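Local coordinates for protein acinetobacter secreted protease CpaA (Acinetobacter nosocomialis M2, PDB 6O38) that is a secreted zinc metalloprotease, probably exported by the type II secretion system, that forms a complex with its chaperone CpaB, at residues L36-N41 against D46-R51; E70-N75 against Y80-N85. All coordinates share one frame; numbering follows the deposited sequence.

In the fold
Interactions 1 and 2 lie within the first of the StcE-like beta-sandwich regions (roughly 21-95), with centres about 8 Å apart. They follow one another along the chain, interaction 1 closing before interaction 2 opens. Interaction 1 joins the 35-37 edge of a short sheet (35-37, 58-61, 71-74), and the loop after it, to strand 47-52; interaction 2 joins the 71-74 edge to strand 79-85. Strands 47-52 and 79-85 are antiparallel neighbours, with probable backbone hydrogen bonds from Ile50 N to Tyr80 O (2.7 Å) and Phe82 N to Ile48 O (2.8 Å). The two contacts thus close one hydrophobic core from adjacent strands, in a domain separate from the part carrying the zinc-binding histidines.

Interaction 1 of 2, residues L36-N41 against D46-R51; sequences LSLPTN and DKITIR
Leu38 and Ile48 run alongside one another, pointing opposite ways, so that one leucine methyl, CD2, rests against both methyl groups of the isoleucine. It lies 3.8 Å from Ile48 CG2 and 4.0 Å from Ile48 CD1. The isoleucine can offer both because its CG2 stands anti to the backbone N while CG1, anti to the carbonyl carbon (chi1 -71°), carries CD1 outward along an extended chain. Beyond Leu38, that same CD1 abuts the Pro39 ring, 3.7 Å from Pro39 CD at its nitrogen-bound corner. Toward the start of segment 36-41, Leu36 and Ile50 meet tip to tip, with Leu36 CD2 at 4.1 Å from Ile50 CG2. A looser touch of Leu38 CD2 on Ile50 CD1, at 4.4 Å, ties the two groups together. Around them, Leu36 packs on Phe25 and Leu27, Leu38 on Phe82, and Ile50 on Leu60. The carbonyls of Leu38 and Pro39 bond elsewhere, to Asn64 ND2 and Trp91 NE1 respectively. No hydrogen bond links the two segments; branched aliphatic chains and a proline ring meet through methyl and methylene groups, which implies that cohesion here comes from hydrophobic burial and shape between two layers of a beta-sandwich.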
ATOM      1  N   LEU A  36      23.816  -2.144  -4.212  1.00 63.12           N
ATOM      2  CA  LEU A  36      24.650  -2.086  -5.400  1.00 63.02           C
ATOM      3  C   LEU A  36      23.876  -1.444  -6.545  1.00 62.48           C
ATOM      4  O   LEU A  36      22.642  -1.432  -6.560  1.00 61.94           O
ATOM      5  CB  LEU A  36      25.131  -3.484  -5.821  1.00 62.87           C
ATOM      6  CG  LEU A  36      26.199  -4.198  -4.986  1.00 63.80           C
ATOM      7  CD1 LEU A  36      25.645  -4.701  -3.661  1.00 64.28           C
ATOM      8  CD2 LEU A  36      26.808  -5.345  -5.778  1.00 63.93           C
ATOM      9  N   SER A  37      24.620  -0.911  -7.512  1.00 61.91           N
ATOM     10  CA  SER A  37      24.016  -0.284  -8.678  1.00 62.58           C
ATOM     11  C   SER A  37      24.992  -0.342  -9.842  1.00 63.01           C
ATOM     12  O   SER A  37      26.211  -0.354  -9.651  1.00 63.51           O
ATOM     13  CB  SER A  37      23.615   1.169  -8.396  1.00 64.56           C
ATOM     14  OG  SER A  37      24.753   1.968  -8.125  1.00 66.72           O
ATOM     15  N   LEU A  38      24.437  -0.382 -11.058  1.00 64.30           N
ATOM     16  CA  LEU A  38      25.189  -0.387 -12.302  1.00 64.59           C
ATOM     17  C   LEU A  38      25.356   1.037 -12.829  1.00 65.73           C
ATOM     18  O   LEU A  38      24.497   1.895 -12.600  1.00 66.73           O
ATOM     19  CB  LEU A  38      24.481  -1.245 -13.347  1.00 63.99           C
ATOM     20  CG  LEU A  38      24.310  -2.723 -12.989  1.00 63.34           C
ATOM     21  CD1 LEU A  38      23.537  -3.456 -14.073  1.00 63.43           C
ATOM     22  CD2 LEU A  38      25.661  -3.382 -12.753  1.00 63.86           C
ATOM     23  N   PRO A  39      26.452   1.320 -13.531  1.00 67.78           N
ATOM     24  CA  PRO A  39      26.688   2.692 -13.995  1.00 69.97           C
ATOM     25  C   PRO A  39      25.789   3.053 -15.167  1.00 71.14           C
ATOM     26  O   PRO A  39      25.506   2.227 -16.037  1.00 70.68           O
ATOM     27  CB  PRO A  39      28.163   2.676 -14.406  1.00 69.68           C
ATOM     28  CG  PRO A  39      28.409   1.262 -14.808  1.00 68.11           C
ATOM     29  CD  PRO A  39      27.555   0.415 -13.900  1.00 66.59           C
ATOM     30  N   THR A  40      25.339   4.310 -15.179  1.00 71.67           N
ATOM     31  CA  THR A  40      24.527   4.801 -16.287  1.00 73.54           C
ATOM     32  C   THR A  40      25.381   5.065 -17.521  1.00 74.39           C
ATOM     33  O   THR A  40      25.019   4.666 -18.634  1.00 75.62           O
ATOM     34  CB  THR A  40      23.777   6.069 -15.870  1.00 75.84           C
ATOM     35  OG1 THR A  40      24.647   6.912 -15.105  1.00 76.13           O
ATOM     36  CG2 THR A  40      22.552   5.716 -15.039  1.00 76.08           C
ATOM     37  N   ASN A  41      26.516   5.736 -17.343  1.00 76.42           N
ATOM     38  CA  ASN A  41      27.441   5.952 -18.446  1.00 77.37           C
ATOM     39  C   ASN A  41      28.184   4.657 -18.753  1.00 76.35           C
ATOM     40  O   ASN A  41      28.767   4.040 -17.856  1.00 74.53           O
ATOM     41  CB  ASN A  41      28.428   7.065 -18.094  1.00 77.46           C
ATOM     42  CG  ASN A  41      28.615   8.060 -19.223  1.00 79.65           C
ATOM     43  OD1 ASN A  41      27.803   8.130 -20.146  1.00 81.69           O
ATOM     44  ND2 ASN A  41      29.686   8.842 -19.151  1.00 79.51           N
ATOM     45  N   ASP A  46      29.856  -3.376 -23.081  1.00 82.42           N
ATOM     46  CA  ASP A  46      30.480  -3.539 -21.776  1.00 78.54           C
ATOM     47  C   ASP A  46      29.795  -4.652 -20.994  1.00 75.63           C
ATOM     48  O   ASP A  46      28.566  -4.777 -21.007  1.00 75.14           O
ATOM     49  CB  ASP A  46      30.426  -2.230 -20.990  1.00 76.61           C
ATOM     50  CG  ASP A  46      31.317  -1.155 -21.584  1.00 78.99           C
ATOM     51  OD1 ASP A  46      31.989  -1.434 -22.599  1.00 81.57           O
ATOM     52  OD2 ASP A  46      31.346  -0.034 -21.034  1.00 76.97           O
ATOM     53  N   LYS A  47      30.596  -5.466 -20.312  1.00 77.36           N
ATOM     54  CA  LYS A  47      30.104  -6.608 -19.552  1.00 75.32           C
ATOM     55  C   LYS A  47      30.422  -6.416 -18.076  1.00 71.77           C
ATOM     56  O   LYS A  47      31.557  -6.083 -17.719  1.00 71.66           O
ATOM     57  CB  LYS A  47      30.723  -7.914 -20.059  1.00 77.77           C
ATOM     58  CG  LYS A  47      30.334  -9.138 -19.245  1.00 76.50           C
ATOM     59  CD  LYS A  47      31.029 -10.392 -19.751  1.00 79.61           C
ATOM     60  CE  LYS A  47      30.592 -10.739 -21.165  1.00 83.95           C
ATOM     61  NZ  LYS A  47      31.210 -12.008 -21.639  1.00 87.33           N
ATOM     62  N   ILE A  48      29.418  -6.626 -17.226  1.00 73.00           N
ATOM     63  CA  ILE A  48      29.574  -6.565 -15.778  1.00 70.46           C
ATOM     64  C   ILE A  48      29.030  -7.856 -15.188  1.00 69.85           C
ATOM     65  O   ILE A  48      27.916  -8.276 -15.524  1.00 70.19           O
ATOM     66  CB  ILE A  48      28.850  -5.346 -15.171  1.00 68.89           C
ATOM     67  CG1 ILE A  48      29.575  -4.052 -15.545  1.00 69.98           C
ATOM     68  CG2 ILE A  48      28.739  -5.482 -13.659  1.00 67.13           C
ATOM     69  CD1 ILE A  48      29.021  -2.825 -14.854  1.00 69.35           C
ATOM     70  N   THR A  49      29.814  -8.489 -14.317  1.00 69.09           N
ATOM     71  CA  THR A  49      29.415  -9.724 -13.655  1.00 69.27           C
ATOM     72  C   THR A  49      29.528  -9.541 -12.150  1.00 67.92           C
ATOM     73  O   THR A  49      30.587  -9.152 -11.646  1.00 67.98           O
ATOM     74  CB  THR A  49      30.276 -10.907 -14.112  1.00 71.71           C
ATOM     75  OG1 THR A  49      30.093 -11.116 -15.518  1.00 73.91           O
ATOM     76  CG2 THR A  49      29.887 -12.172 -13.362  1.00 72.69           C
ATOM     77  N   ILE A  50      28.441  -9.821 -11.437  1.00 68.20           N
ATOM     78  CA  ILE A  50      28.375  -9.669  -9.988  1.00 67.61           C
ATOM     79  C   ILE A  50      28.376 -11.056  -9.361  1.00 69.36           C
ATOM     80  O   ILE A  50      27.497 -11.878  -9.651  1.00 70.23           O
ATOM     81  CB  ILE A  50      27.135  -8.872  -9.556  1.00 65.95           C
ATOM     82  CG1 ILE A  50      27.111  -7.503 -10.237  1.00 64.75           C
ATOM     83  CG2 ILE A  50      27.105  -8.714  -8.043  1.00 65.93           C
ATOM     84  CD1 ILE A  50      25.883  -6.680  -9.908  1.00 63.51           C
ATOM     85  N   ARG A  51      29.361 -11.316  -8.506  1.00 70.89           N
ATOM     86  CA  ARG A  51      29.445 -12.552  -7.744  1.00 72.39           C
ATOM     87  C   ARG A  51      29.393 -12.235  -6.257  1.00 71.88           C
ATOM     88  O   ARG A  51      29.769 -11.140  -5.827  1.00 70.74           O
ATOM     89  CB  ARG A  51      30.731 -13.327  -8.062  1.00 74.29           C
ATOM     90  CG  ARG A  51      30.806 -13.877  -9.476  1.00 75.87           C
ATOM     91  CD  ARG A  51      32.095 -14.659  -9.680  1.00 78.94           C
ATOM     92  NE  ARG A  51      32.190 -15.234 -11.018  1.00 80.61           N
ATOM     93  CZ  ARG A  51      33.222 -15.951 -11.449  1.00 83.75           C
ATOM     94  NH1 ARG A  51      33.227 -16.435 -12.684  1.00 85.36           N
ATOM     95  NH2 ARG A  51      34.254 -16.181 -10.647  1.00 85.33           N
TER

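Interaction 2 of 2, residues E70-N75 against Y80-N85; sequences EVLKIN and YQFIFN
Leu72 meets two aromatic rings of segment 80-85, Tyr80 and Phe82, through one methyl, in a segment that starts beside the partner chain, where Glu70 OE1 accepts a hydrogen bond from the backbone N of Asn96 of the chaperone CpaB. The leucine side chain lies at a slant to that of Tyr80, bringing Leu72 CD1 to 3.6 Å from Tyr80 CE1, while the same CD1 comes to the edge of Phe82, near the plane of that ring and 4.4 Å from its CZ. At Lys73 the backbone takes over: its carbonyl O lies 3.1 Å from Tyr80 OH. The lysine CB points away from segment 80-85, and a bend at the end of an otherwise extended chain brings NZ to Asn75. Lys73 NZ donates to Asn75 OD1 at 2.9 Å, approaching in the carbonyl plane on a lone pair with a C=O...N angle of 133°; Ser57 OG bonds both of these atoms. Ile74 then runs beside Tyr80, the two side chains heading opposite ways, with Ile74 CG1 at 3.9 Å from Tyr80 CE2. Leu72 and Ile74 thus both come in obliquely from one side of the phenol ring plane, Leu72 nearer CD1 and CE1, Ile74 nearer CD2 and CE2. Asn75 finishes the segment, with its ND2 bonded to Thr115 OG1, a residue that Tyr80 also touches. Strands 71-74 and 80-85 do not pair: their axes come no nearer than 11.1 Å, and their N-to-C directions differ by 140°. Consecutive strands lying in different sheets, facing each other through aliphatic and aromatic side chains, form a beta-arch, as expected for the core of a beta-sandwich domain like those of StcE.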
ATOM      1  N   GLU A  70      11.924  -4.462  -9.295  1.00 63.77           N
ATOM      2  CA  GLU A  70      12.504  -3.233  -8.763  1.00 64.08           C
ATOM      3  C   GLU A  70      13.885  -3.470  -8.164  1.00 63.83           C
ATOM      4  O   GLU A  70      14.788  -2.646  -8.344  1.00 64.12           O
ATOM      5  CB  GLU A  70      11.568  -2.612  -7.725  1.00 64.62           C
ATOM      6  CG  GLU A  70      10.778  -1.424  -8.251  1.00 65.51           C
ATOM      7  CD  GLU A  70       9.772  -0.891  -7.249  1.00 65.94           C
ATOM      8  OE1 GLU A  70       9.870  -1.241  -6.054  1.00 65.93           O
ATOM      9  OE2 GLU A  70       8.877  -0.124  -7.661  1.00 66.66           O
ATOM     10  N   VAL A  71      14.070  -4.576  -7.448  1.00 63.62           N
ATOM     11  CA  VAL A  71      15.330  -4.878  -6.777  1.00 63.63           C
ATOM     12  C   VAL A  71      15.669  -6.345  -7.010  1.00 63.68           C
ATOM     13  O   VAL A  71      14.780  -7.203  -7.025  1.00 64.09           O
ATOM     14  CB  VAL A  71      15.257  -4.566  -5.264  1.00 64.35           C
ATOM     15  CG1 VAL A  71      16.568  -4.910  -4.577  1.00 64.67           C
ATOM     16  CG2 VAL A  71      14.906  -3.103  -5.028  1.00 64.48           C
ATOM     17  N   LEU A  72      16.956  -6.629  -7.205  1.00 63.11           N
ATOM     18  CA  LEU A  72      17.455  -7.995  -7.290  1.00 63.66           C
ATOM     19  C   LEU A  72      18.095  -8.388  -5.967  1.00 64.75           C
ATOM     20  O   LEU A  72      18.951  -7.665  -5.447  1.00 64.43           O
ATOM     21  CB  LEU A  72      18.475  -8.150  -8.420  1.00 63.18           C
ATOM     22  CG  LEU A  72      17.971  -8.218  -9.861  1.00 62.84           C
ATOM     23  CD1 LEU A  72      18.820  -9.194 -10.661  1.00 63.62           C
ATOM     24  CD2 LEU A  72      16.498  -8.594  -9.922  1.00 63.10           C
ATOM     25  N   LYS A  73      17.684  -9.533  -5.430  1.00 63.40           N
ATOM     26  CA  LYS A  73      18.261 -10.067  -4.204  1.00 65.23           C
ATOM     27  C   LYS A  73      19.480 -10.909  -4.560  1.00 65.86           C
ATOM     28  O   LYS A  73      19.360 -11.914  -5.270  1.00 67.16           O
ATOM     29  CB  LYS A  73      17.232 -10.896  -3.437  1.00 68.02           C
ATOM     30  CG  LYS A  73      17.621 -11.215  -2.000  1.00 70.33           C
ATOM     31  CD  LYS A  73      16.516 -11.991  -1.298  1.00 73.73           C
ATOM     32  CE  LYS A  73      16.736 -12.051   0.207  1.00 76.27           C
ATOM     33  NZ  LYS A  73      17.972 -12.794   0.575  1.00 77.54           N
ATOM     34  N   ILE A  74      20.647 -10.498  -4.075  1.00 66.68           N
ATOM     35  CA  ILE A  74      21.903 -11.191  -4.342  1.00 67.32           C
ATOM     36  C   ILE A  74      22.263 -12.014  -3.114  1.00 69.79           C
ATOM     37  O   ILE A  74      22.427 -11.469  -2.017  1.00 69.79           O
ATOM     38  CB  ILE A  74      23.026 -10.203  -4.693  1.00 65.31           C
ATOM     39  CG1 ILE A  74      22.692  -9.444  -5.979  1.00 63.45           C
ATOM     40  CG2 ILE A  74      24.350 -10.933  -4.835  1.00 66.31           C
ATOM     41  CD1 ILE A  74      23.756  -8.453  -6.397  1.00 62.19           C
ATOM     42  N   ASN A  75      22.385 -13.325  -3.297  1.00 69.22           N
ATOM     43  CA  ASN A  75      22.736 -14.243  -2.224  1.00 72.44           C
ATOM     44  C   ASN A  75      24.095 -14.874  -2.496  1.00 73.44           C
ATOM     45  O   ASN A  75      24.678 -14.725  -3.574  1.00 71.98           O
ATOM     46  CB  ASN A  75      21.665 -15.328  -2.064  1.00 75.50           C
ATOM     47  CG  ASN A  75      20.308 -14.760  -1.701  1.00 75.15           C
ATOM     48  OD1 ASN A  75      20.067 -14.380  -0.556  1.00 76.02           O
ATOM     49  ND2 ASN A  75      19.410 -14.704  -2.678  1.00 74.21           N
ATOM     50  N   TYR A  80      25.371 -12.965 -11.414  1.00 70.61           N
ATOM     51  CA  TYR A  80      24.587 -12.165 -12.344  1.00 69.56           C
ATOM     52  C   TYR A  80      25.506 -11.533 -13.380  1.00 69.64           C
ATOM     53  O   TYR A  80      26.581 -11.029 -13.044  1.00 68.99           O
ATOM     54  CB  TYR A  80      23.807 -11.075 -11.607  1.00 67.04           C
ATOM     55  CG  TYR A  80      22.744 -11.606 -10.675  1.00 67.46           C
ATOM     56  CD1 TYR A  80      21.464 -11.877 -11.139  1.00 68.00           C
ATOM     57  CD2 TYR A  80      23.018 -11.835  -9.334  1.00 67.80           C
ATOM     58  CE1 TYR A  80      20.486 -12.362 -10.294  1.00 68.82           C
ATOM     59  CE2 TYR A  80      22.045 -12.319  -8.479  1.00 68.87           C
ATOM     60  CZ  TYR A  80      20.781 -12.582  -8.965  1.00 69.33           C
ATOM     61  OH  TYR A  80      19.807 -13.065  -8.122  1.00 70.55           O
ATOM     62  N   GLN A  81      25.078 -11.561 -14.640  1.00 68.96           N
ATOM     63  CA  GLN A  81      25.864 -11.030 -15.746  1.00 70.01           C
ATOM     64  C   GLN A  81      25.006 -10.069 -16.553  1.00 69.72           C
ATOM     65  O   GLN A  81      23.883 -10.407 -16.939  1.00 70.76           O
ATOM     66  CB  GLN A  81      26.388 -12.156 -16.644  1.00 74.00           C
ATOM     67  CG  GLN A  81      27.379 -11.698 -17.701  1.00 75.82           C
ATOM     68  CD  GLN A  81      27.824 -12.829 -18.606  1.00 80.42           C
ATOM     69  OE1 GLN A  81      28.964 -12.855 -19.070  1.00 81.96           O
ATOM     70  NE2 GLN A  81      26.923 -13.770 -18.866  1.00 83.06           N
ATOM     71  N   PHE A  82      25.537  -8.874 -16.808  1.00 70.71           N
ATOM     72  CA  PHE A  82      24.840  -7.848 -17.570  1.00 71.08           C
ATOM     73  C   PHE A  82      25.704  -7.395 -18.736  1.00 73.78           C
ATOM     74  O   PHE A  82      26.930  -7.308 -18.616  1.00 74.04           O
ATOM     75  CB  PHE A  82      24.483  -6.642 -16.691  1.00 68.51           C
ATOM     76  CG  PHE A  82      23.522  -6.959 -15.583  1.00 66.48           C
ATOM     77  CD1 PHE A  82      22.154  -6.880 -15.789  1.00 66.43           C
ATOM     78  CD2 PHE A  82      23.985  -7.329 -14.332  1.00 65.05           C
ATOM     79  CE1 PHE A  82      21.267  -7.169 -14.769  1.00 64.85           C
ATOM     80  CE2 PHE A  82      23.104  -7.621 -13.308  1.00 64.00           C
ATOM     81  CZ  PHE A  82      21.743  -7.539 -13.528  1.00 63.83           C
ATOM     82  N   ILE A  83      25.058  -7.109 -19.864  1.00 68.70           N
ATOM     83  CA  ILE A  83      25.718  -6.560 -21.042  1.00 72.14           C
ATOM     84  C   ILE A  83      24.961  -5.306 -21.452  1.00 72.87           C
ATOM     85  O   ILE A  83      23.754  -5.365 -21.715  1.00 73.43           O
ATOM     86  CB  ILE A  83      25.770  -7.567 -22.204  1.00 76.53           C
ATOM     87  CG1 ILE A  83      26.606  -8.789 -21.818  1.00 76.58           C
ATOM     88  CG2 ILE A  83      26.333  -6.907 -23.454  1.00 80.57           C
ATOM     89  CD1 ILE A  83      26.752  -9.805 -22.929  1.00 81.64           C
ATOM     90  N   PHE A  84      25.662  -4.177 -21.500  1.00 73.40           N
ATOM     91  CA  PHE A  84      25.030  -2.907 -21.817  1.00 74.74           C
ATOM     92  C   PHE A  84      24.509  -2.912 -23.255  1.00 79.52           C
ATOM     93  O   PHE A  84      24.799  -3.809 -24.053  1.00 82.07           O
ATOM     94  CB  PHE A  84      26.014  -1.755 -21.602  1.00 74.83           C
ATOM     95  CG  PHE A  84      25.359  -0.406 -21.484  1.00 75.07           C
ATOM     96  CD1 PHE A  84      24.641  -0.067 -20.350  1.00 71.62           C
ATOM     97  CD2 PHE A  84      25.471   0.526 -22.502  1.00 78.18           C
ATOM     98  CE1 PHE A  84      24.040   1.173 -20.236  1.00 72.09           C
ATOM     99  CE2 PHE A  84      24.873   1.767 -22.395  1.00 78.08           C
ATOM    100  CZ  PHE A  84      24.157   2.092 -21.260  1.00 75.27           C
ATOM    101  N   ASN A  85      23.717  -1.893 -23.580  1.00 76.94           N
ATOM    102  CA  ASN A  85      23.141  -1.759 -24.915  1.00 81.53           C
ATOM    103  C   ASN A  85      22.883  -0.281 -25.168  1.00 83.03           C
ATOM    104  O   ASN A  85      22.001   0.309 -24.538  1.00 81.32           O
ATOM    105  CB  ASN A  85      21.856  -2.572 -25.042  1.00 81.56           C
ATOM    106  CG  ASN A  85      21.276  -2.530 -26.441  1.00 86.93           C
ATOM    107  OD1 ASN A  85      20.561  -1.595 -26.801  1.00 88.65           O
ATOM    108  ND2 ASN A  85      21.577  -3.549 -27.237  1.00 90.08           N
TER